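Long-range contacts in homospermidine synthase (Legionella pneumophila subsp. pneumophila str. Philadelphia 1, PDB 2PH5), which binds NAD and probably makes the polyamine homospermidine: residues G374-S378 with Y433-V437; F166-A170 with Y371-S375. All blocks are in the same frame, centred on the assembly; numbering follows the deposited sequence.

Interaction 1: residues G374-S378 with Y433-V437; sequences GSTLS and YLGKV
Ser375 and Leu434 meet through a hydroxyl and a carbonyl. Ser375 OG donates to Leu434 O at 2.8 Å, reaching the oxygen from a direction tilted 19° out of the carbonyl plane. With OG anti to the backbone N (chi1 156°), the hydroxyl also lies against the Leu434 side chain, 3.4 Å from its CB. One residue on, Thr376 N donates to Lys436 O at 3.0 Å. The return bond, Lys436 N to Thr376 O, is weak. Thr376 and Lys436 form an antiparallel hydrogen-bonded pair, and their side chains share one face of the sheet. There Lys436 CG packs 3.7 Å from Thr376 CB. A water donates to both Thr376 OG1 and Lys436 O. Ser375 and Val437 form the neighbouring non-hydrogen-bonded pair. Val437 CA also makes a CA-H...O contact of 3.2 Å with Gly374 O. At the other end, Leu377 places CD2 3.7 Å from Tyr433 O and CD1 near Gly435. Gly435 has a positive phi (65°), which favours glycine, as the chain turns into strand 436-442, the edge strand of the mixed sheet. Farther out, Gln395 of helix 391-408 also bonds Ser375 OG. Thr376 OG1 is also hydrogen-bonded to Glu358 OE2, its strongest polar partner. The chemistry implies that a serine hydroxyl ties in the turn before the strand, where backbone pairing is already weak.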
ATOM      1  N   GLY A 374      24.987   5.011   5.811  1.00 23.84           N
ATOM      2  CA  GLY A 374      24.212   4.159   6.690  1.00 23.69           C
ATOM      3  C   GLY A 374      24.526   2.675   6.618  1.00 24.46           C
ATOM      4  O   GLY A 374      25.579   2.263   6.121  1.00 24.28           O
ATOM      5  N   SER A 375      23.595   1.873   7.125  1.00 23.48           N
ATOM      6  CA  SER A 375      23.741   0.426   7.163  1.00 23.70           C
ATOM      7  C   SER A 375      22.767  -0.314   6.267  1.00 23.15           C
ATOM      8  O   SER A 375      21.571  -0.045   6.280  1.00 22.82           O
ATOM      9  CB  SER A 375      23.561  -0.075   8.598  1.00 26.43           C
ATOM     10  OG  SER A 375      23.144  -1.429   8.622  1.00 26.91           O
ATOM     11  N   THR A 376      23.295  -1.244   5.480  1.00 23.05           N
ATOM     12  CA  THR A 376      22.471  -2.059   4.607  1.00 22.55           C
ATOM     13  C   THR A 376      22.722  -3.475   5.080  1.00 21.52           C
ATOM     14  O   THR A 376      23.731  -4.081   4.727  1.00 24.74           O
ATOM     15  CB  THR A 376      22.892  -1.948   3.149  1.00 22.61           C
ATOM     16  OG1 THR A 376      22.880  -0.574   2.753  1.00 27.72           O
ATOM     17  CG2 THR A 376      21.926  -2.734   2.267  1.00 23.83           C
ATOM     18  N   LEU A 377      21.817  -3.984   5.907  1.00 20.59           N
ATOM     19  CA  LEU A 377      21.937  -5.330   6.454  1.00 20.47           C
ATOM     20  C   LEU A 377      20.837  -6.228   5.907  1.00 20.01           C
ATOM     21  O   LEU A 377      19.660  -5.875   5.949  1.00 21.41           O
ATOM     22  CB  LEU A 377      21.841  -5.293   7.987  1.00 18.83           C
ATOM     23  CG  LEU A 377      21.802  -6.650   8.709  1.00 20.14           C
ATOM     24  CD1 LEU A 377      23.139  -7.348   8.525  1.00 18.66           C
ATOM     25  CD2 LEU A 377      21.493  -6.469  10.199  1.00 17.38           C
ATOM     26  N   SER A 378      21.223  -7.388   5.390  1.00 19.59           N
ATOM     27  CA  SER A 378      20.258  -8.333   4.857  1.00 18.76           C
ATOM     28  C   SER A 378      19.919  -9.315   5.959  1.00 19.44           C
ATOM     29  O   SER A 378      20.667  -9.452   6.934  1.00 17.83           O
ATOM     30  CB  SER A 378      20.844  -9.102   3.681  1.00 19.47           C
ATOM     31  OG  SER A 378      21.877  -9.965   4.127  1.00 21.68           O
ATOM     32  N   TYR A 433      28.066  -5.495  13.125  1.00 32.86           N
ATOM     33  CA  TYR A 433      26.682  -5.936  13.233  1.00 32.34           C
ATOM     34  C   TYR A 433      25.770  -5.271  12.210  1.00 31.25           C
ATOM     35  O   TYR A 433      24.587  -5.599  12.129  1.00 32.80           O
ATOM     36  CB  TYR A 433      26.157  -5.606  14.632  1.00 35.11           C
ATOM     37  CG  TYR A 433      26.742  -6.436  15.752  1.00 37.05           C
ATOM     38  CD1 TYR A 433      26.322  -7.747  15.959  1.00 38.32           C
ATOM     39  CD2 TYR A 433      27.693  -5.902  16.621  1.00 38.60           C
ATOM     40  CE1 TYR A 433      26.826  -8.508  17.004  1.00 40.96           C
ATOM     41  CE2 TYR A 433      28.211  -6.657  17.676  1.00 41.37           C
ATOM     42  CZ  TYR A 433      27.769  -7.964  17.861  1.00 42.15           C
ATOM     43  OH  TYR A 433      28.258  -8.729  18.898  1.00 42.54           O
ATOM     44  N   LEU A 434      26.321  -4.354  11.422  1.00 28.06           N
ATOM     45  CA  LEU A 434      25.524  -3.602  10.459  1.00 27.17           C
ATOM     46  C   LEU A 434      25.695  -3.956   8.981  1.00 27.15           C
ATOM     47  O   LEU A 434      25.240  -3.219   8.105  1.00 24.95           O
ATOM     48  CB  LEU A 434      25.790  -2.106  10.674  1.00 25.36           C
ATOM     49  CG  LEU A 434      25.589  -1.627  12.119  1.00 21.70           C
ATOM     50  CD1 LEU A 434      25.917  -0.142  12.244  1.00 24.33           C
ATOM     51  CD2 LEU A 434      24.159  -1.880  12.528  1.00 20.18           C
ATOM     52  N   GLY A 435      26.331  -5.089   8.707  1.00 28.25           N
ATOM     53  CA  GLY A 435      26.537  -5.502   7.332  1.00 29.99           C
ATOM     54  C   GLY A 435      27.441  -4.517   6.618  1.00 31.26           C
ATOM     55  O   GLY A 435      28.458  -4.078   7.165  1.00 31.99           O
ATOM     56  N   LYS A 436      27.085  -4.171   5.389  1.00 31.57           N
ATOM     57  CA  LYS A 436      27.879  -3.216   4.644  1.00 33.49           C
ATOM     58  C   LYS A 436      27.445  -1.813   5.046  1.00 31.96           C
ATOM     59  O   LYS A 436      26.271  -1.463   4.945  1.00 29.77           O
ATOM     60  CB  LYS A 436      27.702  -3.423   3.142  1.00 36.53           C
ATOM     61  CG  LYS A 436      26.270  -3.422   2.683  1.00 42.24           C
ATOM     62  CD  LYS A 436      26.181  -3.700   1.189  1.00 48.39           C
ATOM     63  CE  LYS A 436      26.955  -2.664   0.379  1.00 50.97           C
ATOM     64  NZ  LYS A 436      26.631  -2.754  -1.080  1.00 53.14           N
ATOM     65  N   VAL A 437      28.402  -1.029   5.527  1.00 31.67           N
ATOM     66  CA  VAL A 437      28.152   0.333   5.965  1.00 31.20           C
ATOM     67  C   VAL A 437      29.119   1.285   5.264  1.00 31.37           C
ATOM     68  O   VAL A 437      30.311   1.004   5.152  1.00 31.98           O
ATOM     69  CB  VAL A 437      28.285   0.432   7.518  1.00 30.19           C
ATOM     70  CG1 VAL A 437      29.273  -0.605   8.012  1.00 32.59           C
ATOM     71  CG2 VAL A 437      28.727   1.825   7.939  1.00 25.55           C
TER
HETATM   72  O   HOH W   1      25.548   0.136   2.746  1.00 20.69           O

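Interaction 2: residues F166-A170 with Y371-S375; sequences FIKEA and YWYGS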
ATOM      1  N   PHE A 166      25.600   8.506  12.573  1.00 27.49           N
ATOM      2  CA  PHE A 166      25.779   8.442  11.124  1.00 27.81           C
ATOM      3  C   PHE A 166      25.872   9.854  10.552  1.00 27.82           C
ATOM      4  O   PHE A 166      26.619  10.101   9.606  1.00 27.35           O
ATOM      5  CB  PHE A 166      24.627   7.683  10.438  1.00 26.55           C
ATOM      6  CG  PHE A 166      24.678   6.176  10.601  1.00 26.75           C
ATOM      7  CD1 PHE A 166      25.888   5.510  10.791  1.00 26.44           C
ATOM      8  CD2 PHE A 166      23.505   5.418  10.504  1.00 28.55           C
ATOM      9  CE1 PHE A 166      25.933   4.113  10.878  1.00 27.31           C
ATOM     10  CE2 PHE A 166      23.534   4.017  10.588  1.00 27.64           C
ATOM     11  CZ  PHE A 166      24.749   3.364  10.775  1.00 29.39           C
ATOM     12  N   ILE A 167      25.121  10.787  11.126  1.00 28.45           N
ATOM     13  CA  ILE A 167      25.158  12.153  10.629  1.00 29.38           C
ATOM     14  C   ILE A 167      26.553  12.754  10.808  1.00 28.88           C
ATOM     15  O   ILE A 167      27.091  13.365   9.886  1.00 27.85           O
ATOM     16  CB  ILE A 167      24.088  13.024  11.323  1.00 28.73           C
ATOM     17  CG1 ILE A 167      22.719  12.724  10.698  1.00 27.84           C
ATOM     18  CG2 ILE A 167      24.439  14.510  11.190  1.00 27.43           C
ATOM     19  CD1 ILE A 167      21.544  13.403  11.378  1.00 28.22           C
ATOM     20  N   LYS A 168      27.148  12.558  11.978  1.00 30.20           N
ATOM     21  CA  LYS A 168      28.485  13.086  12.236  1.00 31.22           C
ATOM     22  C   LYS A 168      29.498  12.447  11.292  1.00 32.11           C
ATOM     23  O   LYS A 168      30.385  13.120  10.773  1.00 32.48           O
ATOM     24  CB  LYS A 168      28.911  12.806  13.678  1.00 30.97           C
ATOM     25  CG  LYS A 168      28.165  13.586  14.735  1.00 28.05           C
ATOM     26  CD  LYS A 168      28.639  13.157  16.104  1.00 29.00           C
ATOM     27  CE  LYS A 168      28.057  14.013  17.219  1.00 28.93           C
ATOM     28  NZ  LYS A 168      28.705  13.661  18.516  1.00 30.18           N
ATOM     29  N   GLU A 169      29.376  11.142  11.079  1.00 33.87           N
ATOM     30  CA  GLU A 169      30.306  10.446  10.199  1.00 35.21           C
ATOM     31  C   GLU A 169      30.216  11.020   8.791  1.00 35.12           C
ATOM     32  O   GLU A 169      31.235  11.316   8.165  1.00 36.52           O
ATOM     33  CB  GLU A 169      30.007   8.941  10.180  1.00 35.36           C
ATOM     34  CG  GLU A 169      31.003   8.109   9.368  1.00 37.68           C
ATOM     35  CD  GLU A 169      32.343   7.908  10.060  1.00 39.84           C
ATOM     36  OE1 GLU A 169      32.841   8.860  10.694  1.00 42.41           O
ATOM     37  OE2 GLU A 169      32.911   6.797   9.957  1.00 39.92           O
ATOM     38  N   ALA A 170      28.991  11.195   8.306  1.00 34.64           N
ATOM     39  CA  ALA A 170      28.769  11.733   6.967  1.00 34.80           C
ATOM     40  C   ALA A 170      29.291  13.162   6.863  1.00 34.50           C
ATOM     41  O   ALA A 170      29.900  13.543   5.862  1.00 35.05           O
ATOM     42  CB  ALA A 170      27.279  11.689   6.624  1.00 33.63           C
ATOM     43  N   TYR A 371      24.275  12.959  -0.330  1.00 25.24           N
ATOM     44  CA  TYR A 371      25.101  11.925   0.287  1.00 23.23           C
ATOM     45  C   TYR A 371      24.290  11.086   1.274  1.00 22.95           C
ATOM     46  O   TYR A 371      23.572  11.623   2.122  1.00 23.24           O
ATOM     47  CB  TYR A 371      26.257  12.584   1.026  1.00 21.46           C
ATOM     48  CG  TYR A 371      27.296  11.619   1.537  1.00 23.10           C
ATOM     49  CD1 TYR A 371      28.232  11.050   0.672  1.00 23.28           C
ATOM     50  CD2 TYR A 371      27.369  11.299   2.891  1.00 21.73           C
ATOM     51  CE1 TYR A 371      29.219  10.193   1.137  1.00 22.54           C
ATOM     52  CE2 TYR A 371      28.349  10.444   3.367  1.00 24.66           C
ATOM     53  CZ  TYR A 371      29.272   9.895   2.484  1.00 24.59           C
ATOM     54  OH  TYR A 371      30.248   9.053   2.962  1.00 26.54           O
ATOM     55  N   TRP A 372      24.419   9.770   1.163  1.00 22.55           N
ATOM     56  CA  TRP A 372      23.714   8.856   2.053  1.00 23.94           C
ATOM     57  C   TRP A 372      24.725   7.954   2.736  1.00 25.23           C
ATOM     58  O   TRP A 372      25.496   7.259   2.072  1.00 24.64           O
ATOM     59  CB  TRP A 372      22.737   7.983   1.274  1.00 24.19           C
ATOM     60  CG  TRP A 372      21.836   7.148   2.129  1.00 26.15           C
ATOM     61  CD1 TRP A 372      20.544   7.437   2.491  1.00 26.97           C
ATOM     62  CD2 TRP A 372      22.130   5.863   2.698  1.00 26.65           C
ATOM     63  NE1 TRP A 372      20.019   6.409   3.240  1.00 23.47           N
ATOM     64  CE2 TRP A 372      20.971   5.433   3.381  1.00 25.50           C
ATOM     65  CE3 TRP A 372      23.261   5.034   2.698  1.00 24.84           C
ATOM     66  CZ2 TRP A 372      20.909   4.210   4.054  1.00 26.70           C
ATOM     67  CZ3 TRP A 372      23.203   3.815   3.367  1.00 25.67           C
ATOM     68  CH2 TRP A 372      22.031   3.414   4.038  1.00 25.90           C
ATOM     69  N   TYR A 373      24.720   7.972   4.063  1.00 25.53           N
ATOM     70  CA  TYR A 373      25.622   7.142   4.836  1.00 25.07           C
ATOM     71  C   TYR A 373      24.776   6.325   5.798  1.00 24.52           C
ATOM     72  O   TYR A 373      23.938   6.877   6.501  1.00 24.41           O
ATOM     73  CB  TYR A 373      26.614   8.010   5.607  1.00 25.76           C
ATOM     74  CG  TYR A 373      27.646   7.207   6.343  1.00 27.26           C
ATOM     75  CD1 TYR A 373      27.363   6.654   7.585  1.00 27.96           C
ATOM     76  CD2 TYR A 373      28.900   6.968   5.782  1.00 29.83           C
ATOM     77  CE1 TYR A 373      28.298   5.888   8.252  1.00 30.37           C
ATOM     78  CE2 TYR A 373      29.853   6.196   6.443  1.00 28.37           C
ATOM     79  CZ  TYR A 373      29.544   5.662   7.680  1.00 31.01           C
ATOM     80  OH  TYR A 373      30.474   4.925   8.382  1.00 32.18           O
ATOM     81  N   GLY A 374      24.987   5.011   5.811  1.00 23.84           N
ATOM     82  CA  GLY A 374      24.212   4.159   6.690  1.00 23.69           C
ATOM     83  C   GLY A 374      24.526   2.675   6.618  1.00 24.46           C
ATOM     84  O   GLY A 374      25.579   2.263   6.121  1.00 24.28           O
ATOM     85  N   SER A 375      23.595   1.873   7.125  1.00 23.48           N
ATOM     86  CA  SER A 375      23.741   0.426   7.163  1.00 23.70           C
ATOM     87  C   SER A 375      22.767  -0.314   6.267  1.00 23.15           C
ATOM     88  O   SER A 375      21.571  -0.045   6.280  1.00 22.82           O
ATOM     89  CB  SER A 375      23.561  -0.075   8.598  1.00 26.43           C
ATOM     90  OG  SER A 375      23.144  -1.429   8.622  1.00 26.91           O
TER
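Helix 166-170 lies across strand 371-375 with axes 8.1 Å apart at closest approach and N-to-C directions at 134°, and Phe166 and Ala170 come nearest its backbone, at Gly374 and Tyr373. The Phe166 ring lies over Gly374, whose CA sits 4.1 Å from the ring centroid and close to the ring normal, a CH-pi contact. The same ring meets Tyr373 obliquely, with the planes at 64°. Phe166 CD1 comes in at the Tyr373 edge, 3.5 Å from CE1. Glu169 takes a face of the Tyr373 ring. Its CG is anti to the backbone N (chi1 -175°), which lays it 3.8 Å from the Tyr373 centroid in a second CH-pi contact. The bend at chi2 then directs the carboxylate, which stands almost perpendicular to the ring plane. Ala170 CB touches two tyrosines, 3.6 Å from Tyr371 CE2 at the ring edge and 3.9 Å from Tyr373 CB. The Tyr371 hydroxyl is hydrogen-bonded to Asn173, one turn farther along the helix. Phe166 also touches Val361, and Ala170 touches Leu363, of the adjacent strand 352-364, and Ile427 of helix 423-430 packs on Phe166. The contact is thus mainly apolar and aromatic: it has no clear hydrogen bond of its own, and ring faces, ring edges and a bare glycine CA hold helix 158-176 on the mixed sheet.

How the interactions relate
Interactions 1 and 2 share Gly374 and Ser375 on strand 370-378, and their centres are 12 Å apart. Interaction 1 adds the edge strand 436-442 to the sheet, while interaction 2 lays helix 158-176 over it. The two also touch directly: Leu434 CD1 packs 4.0 Å from Phe166 CZ, and Val437 CG2 lies 3.6 Å from Tyr373 OH. Helix 158-176 begins with Ala158, Asn159 and Pro160, which bind NAD. The side chain of Leu434 and that of Phe166 are each about 7 Å from that of Ala158 and about 10 Å from the bound NAD. Both contacts therefore lie near the cofactor site without touching NAD themselves.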